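Local structure of DUF5037 domain-containing protein (Ruminococcus gnavus, 4GL6) at residues G19-V24 and I45-P50; H52-S57 and D73-R78; L25-P30 and G38-T43. The protein is of unknown function but, as a DUF5037 family member from a gut bacterium, combines a four-stranded antiparallel sheet with a mixed one. All blocks are in the same frame, centred on the assembly; numbering follows the deposited sequence.

Interaction 1: G19-V24 and I45-P50; sequences GEEFEV and ISKNDP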
ATOM      1  N   GLY A  19       7.842 -10.158  17.451  1.00 72.94           N
ATOM      2  CA  GLY A  19       9.317 -10.249  17.633  1.00 80.22           C
ATOM      3  C   GLY A  19      10.156  -9.001  17.377  1.00 83.72           C
ATOM      4  O   GLY A  19      11.120  -8.758  18.099  1.00 92.76           O
ATOM      5  N   GLU A  20       9.807  -8.233  16.343  1.00 83.69           N
ATOM      6  CA  GLU A  20      10.481  -6.970  15.997  1.00 81.89           C
ATOM      7  C   GLU A  20       9.932  -5.854  16.859  1.00 79.77           C
ATOM      8  O   GLU A  20       8.922  -6.035  17.534  1.00 79.83           O
ATOM      9  CB  GLU A  20      10.152  -6.551  14.568  1.00 82.79           C
ATOM     10  CG  GLU A  20      10.527  -7.527  13.493  1.00 87.39           C
ATOM     11  CD  GLU A  20      10.060  -7.042  12.144  1.00 87.17           C
ATOM     12  OE1 GLU A  20      10.290  -5.860  11.795  1.00 84.47           O
ATOM     13  OE2 GLU A  20       9.461  -7.863  11.434  1.00 90.19           O
ATOM     14  N   GLU A  21      10.566  -4.684  16.791  1.00 75.02           N
ATOM     15  CA  GLU A  21      10.057  -3.493  17.480  1.00 76.38           C
ATOM     16  C   GLU A  21       9.394  -2.575  16.444  1.00 72.38           C
ATOM     17  O   GLU A  21       9.773  -2.558  15.259  1.00 65.25           O
ATOM     18  CB  GLU A  21      11.092  -2.782  18.362  1.00 80.14           C
ATOM     19  CG  GLU A  21      12.440  -2.467  17.744  1.00 85.45           C
ATOM     20  CD  GLU A  21      13.399  -1.791  18.723  1.00 95.39           C
ATOM     21  OE1 GLU A  21      12.980  -1.380  19.822  1.00 99.38           O
ATOM     22  OE2 GLU A  21      14.594  -1.667  18.395  1.00100.49           O
ATOM     23  N   PHE A  22       8.378  -1.854  16.920  1.00 67.87           N
ATOM     24  CA  PHE A  22       7.528  -0.997  16.109  1.00 63.00           C
ATOM     25  C   PHE A  22       7.376   0.372  16.747  1.00 63.50           C
ATOM     26  O   PHE A  22       7.696   0.559  17.919  1.00 66.98           O
ATOM     27  CB  PHE A  22       6.113  -1.590  16.012  1.00 60.47           C
ATOM     28  CG  PHE A  22       6.040  -2.940  15.347  1.00 59.98           C
ATOM     29  CD1 PHE A  22       6.420  -4.102  16.035  1.00 63.01           C
ATOM     30  CD2 PHE A  22       5.529  -3.067  14.048  1.00 56.52           C
ATOM     31  CE1 PHE A  22       6.345  -5.357  15.423  1.00 63.82           C
ATOM     32  CE2 PHE A  22       5.444  -4.315  13.436  1.00 59.08           C
ATOM     33  CZ  PHE A  22       5.857  -5.464  14.121  1.00 61.43           C
ATOM     34  N   GLU A  23       6.872   1.311  15.949  1.00 63.53           N
ATOM     35  CA  GLU A  23       6.598   2.678  16.376  1.00 63.84           C
ATOM     36  C   GLU A  23       5.223   3.059  15.819  1.00 59.79           C
ATOM     37  O   GLU A  23       4.916   2.758  14.669  1.00 56.51           O
ATOM     38  CB  GLU A  23       7.696   3.630  15.859  1.00 71.36           C
ATOM     39  CG  GLU A  23       7.588   5.079  16.345  1.00 79.93           C
ATOM     40  CD  GLU A  23       8.716   5.996  15.863  1.00 91.52           C
ATOM     41  OE1 GLU A  23       9.615   5.553  15.114  1.00101.06           O
ATOM     42  OE2 GLU A  23       8.702   7.188  16.237  1.00 93.30           O
ATOM     43  N   VAL A  24       4.387   3.664  16.657  1.00 60.09           N
ATOM     44  CA  VAL A  24       3.102   4.207  16.241  1.00 53.10           C
ATOM     45  C   VAL A  24       3.445   5.643  15.890  1.00 51.12           C
ATOM     46  O   VAL A  24       3.781   6.416  16.772  1.00 52.37           O
ATOM     47  CB  VAL A  24       2.031   4.146  17.358  1.00 53.62           C
ATOM     48  CG1 VAL A  24       0.817   4.992  16.982  1.00 50.32           C
ATOM     49  CG2 VAL A  24       1.622   2.699  17.633  1.00 51.01           C
ATOM     50  N   ILE A  45       4.713   1.695  12.001  1.00 48.82           N
ATOM     51  CA  ILE A  45       5.866   1.210  11.211  1.00 53.06           C
ATOM     52  C   ILE A  45       6.644   0.191  12.040  1.00 57.15           C
ATOM     53  O   ILE A  45       6.557   0.201  13.275  1.00 54.78           O
ATOM     54  CB  ILE A  45       6.836   2.338  10.771  1.00 54.16           C
ATOM     55  CG1 ILE A  45       7.408   3.117  11.971  1.00 61.73           C
ATOM     56  CG2 ILE A  45       6.124   3.306   9.836  1.00 50.58           C
ATOM     57  CD1 ILE A  45       8.520   4.081  11.608  1.00 63.44           C
ATOM     58  N   SER A  46       7.353  -0.708  11.362  1.00 60.20           N
ATOM     59  CA  SER A  46       8.300  -1.605  12.026  1.00 61.63           C
ATOM     60  C   SER A  46       9.630  -0.858  11.863  1.00 65.74           C
ATOM     61  O   SER A  46       9.856  -0.235  10.814  1.00 65.62           O
ATOM     62  CB  SER A  46       8.343  -3.005  11.393  1.00 63.56           C
ATOM     63  OG  SER A  46       9.025  -3.036  10.152  1.00 64.11           O
ATOM     64  N   LYS A  47      10.491  -0.888  12.887  1.00 71.52           N
ATOM     65  CA  LYS A  47      11.795  -0.205  12.807  1.00 72.93           C
ATOM     66  C   LYS A  47      12.609  -0.736  11.625  1.00 69.30           C
ATOM     67  O   LYS A  47      13.345   0.021  11.018  1.00 67.77           O
ATOM     68  CB  LYS A  47      12.593  -0.318  14.121  1.00 87.09           C
ATOM     69  CG  LYS A  47      12.034   0.439  15.333  1.00 98.76           C
ATOM     70  CD  LYS A  47      12.067   1.958  15.203  1.00101.83           C
ATOM     71  CE  LYS A  47      11.713   2.614  16.535  1.00105.92           C
ATOM     72  NZ  LYS A  47      11.626   4.095  16.441  1.00110.43           N
ATOM     73  N   ASN A  48      12.445  -2.020  11.296  1.00 69.58           N
ATOM     74  CA  ASN A  48      13.113  -2.635  10.139  1.00 73.63           C
ATOM     75  C   ASN A  48      12.606  -2.220   8.772  1.00 69.32           C
ATOM     76  O   ASN A  48      13.301  -2.457   7.805  1.00 73.74           O
ATOM     77  CB  ASN A  48      13.069  -4.164  10.226  1.00 75.30           C
ATOM     78  CG  ASN A  48      13.800  -4.692  11.431  1.00 80.75           C
ATOM     79  OD1 ASN A  48      14.715  -4.050  11.960  1.00 76.61           O
ATOM     80  ND2 ASN A  48      13.397  -5.873  11.882  1.00 92.45           N
ATOM     81  N   ASP A  49      11.408  -1.638   8.679  1.00 72.70           N
ATOM     82  CA  ASP A  49      10.821  -1.149   7.396  1.00 64.76           C
ATOM     83  C   ASP A  49      10.205   0.233   7.664  1.00 58.21           C
ATOM     84  O   ASP A  49       9.035   0.483   7.383  1.00 55.90           O
ATOM     85  CB  ASP A  49       9.784  -2.175   6.904  1.00 62.70           C
ATOM     86  CG  ASP A  49       9.386  -1.998   5.447  1.00 58.65           C
ATOM     87  OD1 ASP A  49       9.923  -1.119   4.716  1.00 61.46           O
ATOM     88  OD2 ASP A  49       8.520  -2.792   5.040  1.00 55.42           O
ATOM     89  N   PRO A  50      11.028   1.155   8.171  1.00 62.37           N
ATOM     90  CA  PRO A  50      10.528   2.432   8.665  1.00 62.38           C
ATOM     91  C   PRO A  50       9.915   3.410   7.671  1.00 57.82           C
ATOM     92  O   PRO A  50       9.245   4.335   8.117  1.00 54.84           O
ATOM     93  CB  PRO A  50      11.780   3.054   9.291  1.00 65.60           C
ATOM     94  CG  PRO A  50      12.887   2.580   8.414  1.00 65.17           C
ATOM     95  CD  PRO A  50      12.489   1.211   7.940  1.00 64.39           C
TER

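Interaction 2: H52-S57 and D73-R78; sequences HPFEGS and DGYGQR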
ATOM      1  N   HIS A  52       7.650   2.644   5.230  1.00 52.95           N
ATOM      2  CA  HIS A  52       6.327   2.176   4.749  1.00 45.85           C
ATOM      3  C   HIS A  52       5.313   1.884   5.824  1.00 45.20           C
ATOM      4  O   HIS A  52       5.212   0.734   6.316  1.00 46.92           O
ATOM      5  CB  HIS A  52       6.515   0.958   3.890  1.00 51.08           C
ATOM      6  CG  HIS A  52       7.247   1.255   2.633  1.00 55.13           C
ATOM      7  ND1 HIS A  52       6.620   1.731   1.541  1.00 57.06           N
ATOM      8  CD2 HIS A  52       8.593   1.189   2.327  1.00 53.05           C
ATOM      9  CE1 HIS A  52       7.513   1.921   0.577  1.00 54.97           C
ATOM     10  NE2 HIS A  52       8.728   1.592   1.058  1.00 55.92           N
ATOM     11  N   PRO A  53       4.515   2.897   6.193  1.00 43.28           N
ATOM     12  CA  PRO A  53       3.568   2.691   7.287  1.00 44.33           C
ATOM     13  C   PRO A  53       2.363   1.820   6.945  1.00 43.79           C
ATOM     14  O   PRO A  53       2.061   1.610   5.778  1.00 42.07           O
ATOM     15  CB  PRO A  53       3.120   4.111   7.636  1.00 45.01           C
ATOM     16  CG  PRO A  53       3.298   4.879   6.383  1.00 46.30           C
ATOM     17  CD  PRO A  53       4.417   4.257   5.627  1.00 45.42           C
ATOM     18  N   PHE A  54       1.717   1.303   7.988  1.00 46.86           N
ATOM     19  CA  PHE A  54       0.499   0.494   7.864  1.00 48.15           C
ATOM     20  C   PHE A  54      -0.492   0.841   8.960  1.00 50.13           C
ATOM     21  O   PHE A  54      -0.079   1.237  10.052  1.00 55.41           O
ATOM     22  CB  PHE A  54       0.808  -0.989   7.882  1.00 48.14           C
ATOM     23  CG  PHE A  54       1.398  -1.494   9.166  1.00 47.66           C
ATOM     24  CD1 PHE A  54       2.760  -1.353   9.422  1.00 46.93           C
ATOM     25  CD2 PHE A  54       0.599  -2.168  10.104  1.00 49.02           C
ATOM     26  CE1 PHE A  54       3.309  -1.833  10.607  1.00 48.62           C
ATOM     27  CE2 PHE A  54       1.141  -2.664  11.283  1.00 47.85           C
ATOM     28  CZ  PHE A  54       2.502  -2.497  11.536  1.00 50.24           C
ATOM     29  N   GLU A  55      -1.785   0.696   8.655  1.00 51.55           N
ATOM     30  CA  GLU A  55      -2.851   1.042   9.594  1.00 50.62           C
ATOM     31  C   GLU A  55      -3.325  -0.192  10.349  1.00 49.49           C
ATOM     32  O   GLU A  55      -3.338  -1.290   9.816  1.00 56.39           O
ATOM     33  CB  GLU A  55      -4.017   1.741   8.890  1.00 52.63           C
ATOM     34  CG  GLU A  55      -4.923   2.524   9.823  1.00 52.85           C
ATOM     35  CD  GLU A  55      -5.999   3.302   9.081  1.00 62.38           C
ATOM     36  OE1 GLU A  55      -6.867   2.634   8.469  1.00 58.90           O
ATOM     37  OE2 GLU A  55      -5.997   4.575   9.140  1.00 61.30           O
ATOM     38  N   GLY A  56      -3.655   0.017  11.618  1.00 49.83           N
ATOM     39  CA  GLY A  56      -4.184  -0.993  12.527  1.00 45.39           C
ATOM     40  C   GLY A  56      -5.391  -0.398  13.241  1.00 45.08           C
ATOM     41  O   GLY A  56      -5.477   0.812  13.438  1.00 47.32           O
ATOM     42  N   SER A  57      -6.307  -1.266  13.646  1.00 47.29           N
ATOM     43  CA  SER A  57      -7.570  -0.887  14.247  1.00 46.46           C
ATOM     44  C   SER A  57      -7.592  -1.474  15.681  1.00 48.38           C
ATOM     45  O   SER A  57      -7.414  -2.674  15.840  1.00 52.22           O
ATOM     46  CB  SER A  57      -8.664  -1.450  13.344  1.00 46.26           C
ATOM     47  OG  SER A  57      -9.904  -0.859  13.612  1.00 51.82           O
ATOM     48  N   ASP A  73      -4.953  -5.752  13.697  1.00 54.12           N
ATOM     49  CA  ASP A  73      -3.629  -5.076  13.791  1.00 52.68           C
ATOM     50  C   ASP A  73      -2.994  -4.579  12.498  1.00 50.18           C
ATOM     51  O   ASP A  73      -2.084  -3.740  12.534  1.00 53.18           O
ATOM     52  CB  ASP A  73      -2.611  -5.898  14.604  1.00 53.41           C
ATOM     53  CG  ASP A  73      -2.217  -7.237  13.960  1.00 55.35           C
ATOM     54  OD1 ASP A  73      -2.324  -7.441  12.728  1.00 56.15           O
ATOM     55  OD2 ASP A  73      -1.745  -8.100  14.736  1.00 52.78           O
ATOM     56  N   GLY A  74      -3.470  -5.121  11.379  1.00 49.56           N
ATOM     57  CA  GLY A  74      -3.026  -4.730  10.055  1.00 48.28           C
ATOM     58  C   GLY A  74      -1.675  -5.221   9.610  1.00 46.69           C
ATOM     59  O   GLY A  74      -1.248  -4.831   8.530  1.00 47.90           O
ATOM     60  N   TYR A  75      -1.013  -6.080  10.396  1.00 47.84           N
ATOM     61  CA  TYR A  75       0.355  -6.488  10.082  1.00 48.93           C
ATOM     62  C   TYR A  75       0.446  -7.520   8.993  1.00 49.26           C
ATOM     63  O   TYR A  75       1.365  -7.450   8.176  1.00 54.42           O
ATOM     64  CB  TYR A  75       1.158  -6.921  11.329  1.00 53.14           C
ATOM     65  CG  TYR A  75       2.660  -7.026  11.054  1.00 55.96           C
ATOM     66  CD1 TYR A  75       3.375  -5.922  10.564  1.00 59.29           C
ATOM     67  CD2 TYR A  75       3.368  -8.217  11.271  1.00 59.29           C
ATOM     68  CE1 TYR A  75       4.732  -5.997  10.287  1.00 61.43           C
ATOM     69  CE2 TYR A  75       4.739  -8.298  10.998  1.00 61.36           C
ATOM     70  CZ  TYR A  75       5.412  -7.178  10.505  1.00 62.79           C
ATOM     71  OH  TYR A  75       6.756  -7.184  10.233  1.00 66.07           O
ATOM     72  N   GLY A  76      -0.476  -8.481   8.973  1.00 51.47           N
ATOM     73  CA  GLY A  76      -0.502  -9.502   7.902  1.00 56.08           C
ATOM     74  C   GLY A  76      -0.691  -8.823   6.553  1.00 51.15           C
ATOM     75  O   GLY A  76      -0.022  -9.135   5.557  1.00 55.53           O
ATOM     76  N   GLN A  77      -1.600  -7.866   6.571  1.00 47.62           N
ATOM     77  CA  GLN A  77      -1.891  -6.991   5.459  1.00 47.87           C
ATOM     78  C   GLN A  77      -0.621  -6.266   4.973  1.00 45.62           C
ATOM     79  O   GLN A  77      -0.365  -6.195   3.774  1.00 46.88           O
ATOM     80  CB  GLN A  77      -2.939  -5.978   5.942  1.00 50.06           C
ATOM     81  CG  GLN A  77      -3.704  -5.254   4.882  1.00 50.18           C
ATOM     82  CD  GLN A  77      -4.856  -4.466   5.479  1.00 44.97           C
ATOM     83  OE1 GLN A  77      -6.015  -4.916   5.512  1.00 48.02           O
ATOM     84  NE2 GLN A  77      -4.523  -3.320   6.033  1.00 37.59           N
ATOM     85  N   ARG A  78       0.157  -5.728   5.913  1.00 49.35           N
ATOM     86  CA  ARG A  78       1.411  -5.015   5.599  1.00 50.06           C
ATOM     87  C   ARG A  78       2.443  -5.913   4.935  1.00 49.37           C
ATOM     88  O   ARG A  78       3.111  -5.490   3.992  1.00 52.13           O
ATOM     89  CB  ARG A  78       2.027  -4.356   6.852  1.00 51.70           C
ATOM     90  CG  ARG A  78       3.446  -3.797   6.707  1.00 53.63           C
ATOM     91  CD  ARG A  78       3.530  -2.769   5.583  1.00 54.01           C
ATOM     92  NE  ARG A  78       4.848  -2.723   4.962  1.00 54.22           N
ATOM     93  CZ  ARG A  78       5.117  -2.213   3.755  1.00 53.99           C
ATOM     94  NH1 ARG A  78       4.168  -1.706   2.977  1.00 49.38           N
ATOM     95  NH2 ARG A  78       6.359  -2.242   3.302  1.00 59.69           N
TER

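Interaction 3: L25-P30 and G38-T43; sequences LSWNQP and GAIYAT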
ATOM      1  N   LEU A  25       3.398   5.990  14.607  1.00 52.39           N
ATOM      2  CA  LEU A  25       3.696   7.367  14.157  1.00 49.93           C
ATOM      3  C   LEU A  25       2.607   8.339  14.592  1.00 48.26           C
ATOM      4  O   LEU A  25       2.893   9.462  14.967  1.00 49.88           O
ATOM      5  CB  LEU A  25       3.904   7.430  12.638  1.00 48.12           C
ATOM      6  CG  LEU A  25       5.070   6.597  12.086  1.00 48.67           C
ATOM      7  CD1 LEU A  25       5.085   6.673  10.572  1.00 44.11           C
ATOM      8  CD2 LEU A  25       6.423   7.029  12.658  1.00 50.18           C
ATOM      9  N   SER A  26       1.358   7.899  14.530  1.00 51.39           N
ATOM     10  CA  SER A  26       0.203   8.707  14.956  1.00 50.06           C
ATOM     11  C   SER A  26      -1.042   7.835  15.047  1.00 50.93           C
ATOM     12  O   SER A  26      -1.072   6.689  14.559  1.00 49.36           O
ATOM     13  CB  SER A  26      -0.089   9.835  13.967  1.00 46.55           C
ATOM     14  OG  SER A  26      -0.426   9.321  12.685  1.00 42.40           O
ATOM     15  N   TRP A  27      -2.060   8.380  15.691  1.00 50.40           N
ATOM     16  CA  TRP A  27      -3.331   7.695  15.761  1.00 47.96           C
ATOM     17  C   TRP A  27      -4.469   8.636  15.831  1.00 48.16           C
ATOM     18  O   TRP A  27      -4.365   9.752  16.338  1.00 53.03           O
ATOM     19  CB  TRP A  27      -3.391   6.614  16.840  1.00 45.81           C
ATOM     20  CG  TRP A  27      -3.255   7.058  18.257  1.00 46.38           C
ATOM     21  CD1 TRP A  27      -2.124   6.992  19.052  1.00 47.27           C
ATOM     22  CD2 TRP A  27      -4.299   7.589  19.125  1.00 47.08           C
ATOM     23  NE1 TRP A  27      -2.385   7.446  20.307  1.00 49.68           N
ATOM     24  CE2 TRP A  27      -3.663   7.828  20.420  1.00 48.97           C
ATOM     25  CE3 TRP A  27      -5.645   7.897  18.967  1.00 45.96           C
ATOM     26  CZ2 TRP A  27      -4.360   8.351  21.496  1.00 50.79           C
ATOM     27  CZ3 TRP A  27      -6.342   8.424  20.060  1.00 47.60           C
ATOM     28  CH2 TRP A  27      -5.711   8.645  21.297  1.00 50.46           C
ATOM     29  N   ASN A  28      -5.589   8.101  15.390  1.00 48.06           N
ATOM     30  CA  ASN A  28      -6.787   8.820  15.135  1.00 52.91           C
ATOM     31  C   ASN A  28      -7.987   8.091  15.785  1.00 49.32           C
ATOM     32  O   ASN A  28      -8.052   6.863  15.729  1.00 46.39           O
ATOM     33  CB  ASN A  28      -6.841   8.825  13.598  1.00 54.78           C
ATOM     34  CG  ASN A  28      -8.055   9.467  13.050  1.00 64.32           C
ATOM     35  OD1 ASN A  28      -8.626  10.400  13.643  1.00 74.60           O
ATOM     36  ND2 ASN A  28      -8.469   8.984  11.892  1.00 67.22           N
ATOM     37  N   GLN A  29      -8.894   8.839  16.426  1.00 45.67           N
ATOM     38  CA  GLN A  29     -10.092   8.259  17.063  1.00 45.31           C
ATOM     39  C   GLN A  29     -11.286   9.126  16.749  1.00 44.57           C
ATOM     40  O   GLN A  29     -11.662   9.964  17.560  1.00 47.67           O
ATOM     41  CB  GLN A  29      -9.929   8.075  18.584  1.00 48.12           C
ATOM     42  CG  GLN A  29     -11.067   7.269  19.222  1.00 49.23           C
ATOM     43  CD  GLN A  29     -10.976   7.171  20.729  1.00 51.60           C
ATOM     44  OE1 GLN A  29     -10.452   8.062  21.402  1.00 51.88           O
ATOM     45  NE2 GLN A  29     -11.530   6.094  21.274  1.00 51.76           N
ATOM     46  N   PRO A  30     -11.897   8.934  15.571  1.00 46.22           N
ATOM     47  CA  PRO A  30     -13.081   9.758  15.221  1.00 48.80           C
ATOM     48  C   PRO A  30     -14.183   9.534  16.240  1.00 52.62           C
ATOM     49  O   PRO A  30     -14.359   8.422  16.737  1.00 59.49           O
ATOM     50  CB  PRO A  30     -13.465   9.286  13.816  1.00 48.86           C
ATOM     51  CG  PRO A  30     -12.729   8.001  13.602  1.00 46.82           C
ATOM     52  CD  PRO A  30     -11.530   7.996  14.494  1.00 45.02           C
ATOM     53  N   GLY A  38     -14.923   5.172  20.526  1.00 59.12           N
ATOM     54  CA  GLY A  38     -14.897   4.454  19.263  1.00 54.90           C
ATOM     55  C   GLY A  38     -13.551   3.813  18.941  1.00 51.81           C
ATOM     56  O   GLY A  38     -12.586   3.906  19.711  1.00 52.10           O
ATOM     57  N   ALA A  39     -13.492   3.166  17.780  1.00 47.54           N
ATOM     58  CA  ALA A  39     -12.279   2.506  17.312  1.00 45.05           C
ATOM     59  C   ALA A  39     -11.106   3.498  17.167  1.00 45.26           C
ATOM     60  O   ALA A  39     -11.320   4.675  16.816  1.00 46.13           O
ATOM     61  CB  ALA A  39     -12.544   1.816  15.973  1.00 41.20           C
ATOM     62  N   ILE A  40      -9.895   3.022  17.473  1.00 42.41           N
ATOM     63  CA  ILE A  40      -8.657   3.784  17.344  1.00 42.14           C
ATOM     64  C   ILE A  40      -7.949   3.280  16.097  1.00 42.78           C
ATOM     65  O   ILE A  40      -7.640   2.083  16.005  1.00 44.40           O
ATOM     66  CB  ILE A  40      -7.709   3.596  18.545  1.00 43.51           C
ATOM     67  CG1 ILE A  40      -8.364   4.063  19.840  1.00 46.70           C
ATOM     68  CG2 ILE A  40      -6.431   4.409  18.349  1.00 42.55           C
ATOM     69  CD1 ILE A  40      -7.528   3.738  21.070  1.00 47.02           C
ATOM     70  N   TYR A  41      -7.674   4.194  15.162  1.00 43.53           N
ATOM     71  CA  TYR A  41      -6.972   3.897  13.900  1.00 43.97           C
ATOM     72  C   TYR A  41      -5.533   4.439  14.016  1.00 41.69           C
ATOM     73  O   TYR A  41      -5.321   5.637  14.018  1.00 43.24           O
ATOM     74  CB  TYR A  41      -7.741   4.468  12.690  1.00 43.54           C
ATOM     75  CG  TYR A  41      -9.154   3.898  12.564  1.00 44.56           C
ATOM     76  CD1 TYR A  41      -9.386   2.686  11.896  1.00 42.12           C
ATOM     77  CD2 TYR A  41     -10.264   4.569  13.124  1.00 42.99           C
ATOM     78  CE1 TYR A  41     -10.675   2.166  11.792  1.00 42.62           C
ATOM     79  CE2 TYR A  41     -11.556   4.055  13.028  1.00 42.05           C
ATOM     80  CZ  TYR A  41     -11.761   2.857  12.364  1.00 43.78           C
ATOM     81  OH  TYR A  41     -13.045   2.339  12.273  1.00 46.54           O
ATOM     82  N   ALA A  42      -4.571   3.527  14.090  1.00 41.48           N
ATOM     83  CA  ALA A  42      -3.162   3.827  14.310  1.00 45.36           C
ATOM     84  C   ALA A  42      -2.285   3.613  13.071  1.00 48.54           C
ATOM     85  O   ALA A  42      -2.315   2.520  12.500  1.00 47.20           O
ATOM     86  CB  ALA A  42      -2.656   2.909  15.429  1.00 43.15           C
ATOM     87  N   THR A  43      -1.487   4.626  12.690  1.00 45.80           N
ATOM     88  CA  THR A  43      -0.503   4.512  11.603  1.00 44.22           C
ATOM     89  C   THR A  43       0.795   4.033  12.246  1.00 45.56           C
ATOM     90  O   THR A  43       1.404   4.762  13.033  1.00 46.97           O
ATOM     91  CB  THR A  43      -0.299   5.849  10.891  1.00 41.97           C
ATOM     92  OG1 THR A  43      -1.515   6.163  10.217  1.00 44.13           O
ATOM     93  CG2 THR A  43       0.839   5.786   9.878  1.00 40.40           C
TER
HETATM   94  O   HOH W   1     -13.809   5.736  16.196  1.00 43.55           O

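Interaction 1: G19-V24 and I45-P50
Phe22 and Ser46 face each other as a non-hydrogen-bonded pair at the open end of an antiparallel beta hairpin, where strand 22-28 begins and strand 40-46 runs out into a turn. This is the close-packed part. The Phe22 ring meets Ser46 obliquely, its CE2 3.8 Å from Ser46 CB, and the edge-to-face ring of Tyr75 and Leu14 of helix 6-18 help to bury it. Next to it, Glu23 and Ile45 exchange two backbone hydrogen bonds, Glu23 N to Ile45 O and Ile45 N to Glu23 O, each 2.9 Å. One step beyond the last bridge, Lys47 N still donates almost straight to Glu21 O (3.0 Å, 173° at the hydrogen), just as the chain enters the type I turn Ser46-Asp49.

The solvent side is held by charge and long side chains. Glu20 OE1 receives a weak bond from Asn48 ND2 (3.1 Å), while its OE2 is hydrogen-bonded to Tyr75 OH. Lys47, bent at its second torsion (chi2 -67°), crosses Glu21 at an angle, CG to CG at 3.8 Å, and its end comes to the carboxylate of Glu23, where NZ meets OE1 at 2.8 Å in a salt bridge, from well above the carboxylate plane.

Interaction 2: H52-S57 and D73-R78
Phe54 of strand 54-59 packs against the first turn of helix 75-95, a strand-to-helix contact that joins the helix start to the antiparallel sheet. No hydrogen bond crosses between 52-57 and 73-78, and the union is mainly apolar. With CG between the backbone N and the carbonyl carbon (chi1 64°), the Phe54 ring is directed at the helix: CD1 lies 3.7 Å from Arg78 CG, and CZ lies 3.7 Å from Tyr75 CD1, the two rings meeting obliquely with planes 50° apart.

Carbonyl contacts come next. Asp73 O sits at the Phe54 ring edge, and Glu55 O takes a nearly straight CA-H...O contact from Gly74 CA at 3.5 Å. Gly74, with positive phi, is the N-cap residue. Within 73-78, Asp73 OD1 accepts from Tyr75 N at 3.0 Å, an Asx turn, while OD2 is held by Tyr13 and Tyr18.

The charged group completes the contact. Salt bridges to Asp49 and Glu85 grip the two terminal nitrogens of Arg78, which probably fixes the guanidinium's rotation. The His52 ring and guanidinium planes are 6° apart, but it is His52 CB, not the ring, that covers one guanidinium face, offset toward the rim, 3.3 Å from Arg78 NH2.

Interaction 3: L25-P30 and G38-T43
A classic beta bulge opens this antiparallel hairpin pairing, in which strands 22-28 and 40-46 continue toward their connecting loop: Leu25 and Ser26 both face Thr43. Leu25 N donates to Thr43 O at 2.8 Å, and Ser26 N adds a weak, longer bond to the same oxygen, so two successive amides share one acceptor. Thr43 N returns a bond to Ser26 O, completing the bulge; beyond it the pairing is regular, and Asn28 and Tyr41 exchange bonds in both directions, each at 2.8 Å. Between these pairs Trp27 and Ala42 form a non-hydrogen-bonded pair, with CB atoms 4.0 Å apart.

On the Trp27 face, chi1 of 64° tucks the indole between the two backbone branches of Trp27, and CE3 reaches Ile40 CG2 at 3.6 Å, obliquely. Ile6 of helix 6-18 packs on both side chains. Around Tyr41, Pro30 CD approaches the ring edge near its plane, 3.9 Å from CD2, and Asn28 O also lies at that edge.

Toward the loop the strand pairing gives way to other bonds. A water donates to both Pro30 O and Ala39 O, bridging the two segments. The fully extended Gln29 side chain carries its amide across to the 38-43 segment: NE2, which also bonds Asn37 OD1, gives Gly38 O a nearly straight bond of 2.9 Å, 172° at the hydrogen, with that oxygen close to the amide plane.

The three contacts illustrate how a small antiparallel sheet can be assembled from neighbours in sequence. Interactions 1 and 3 use the same hairpin, strands 22-28 and 40-46, with centres about 17 Å apart; interaction 3 is nested within the chain loop that interaction 1 closes. Interaction 2 follows both in sequence and takes up the next strand, 54-59, joining it to helix 75-95. Its centre is about 11 Å from that of interaction 1 and about 12 Å from that of interaction 3. Side chains connect 1 with 2, through the Asp49-Arg78 salt bridge, while Pro53 packing on Thr43 joins 2 with 3. Gly56-Ala42 backbone bonding pairs 54-59 with 40-46, so hairpin and helix start meet at one sheet.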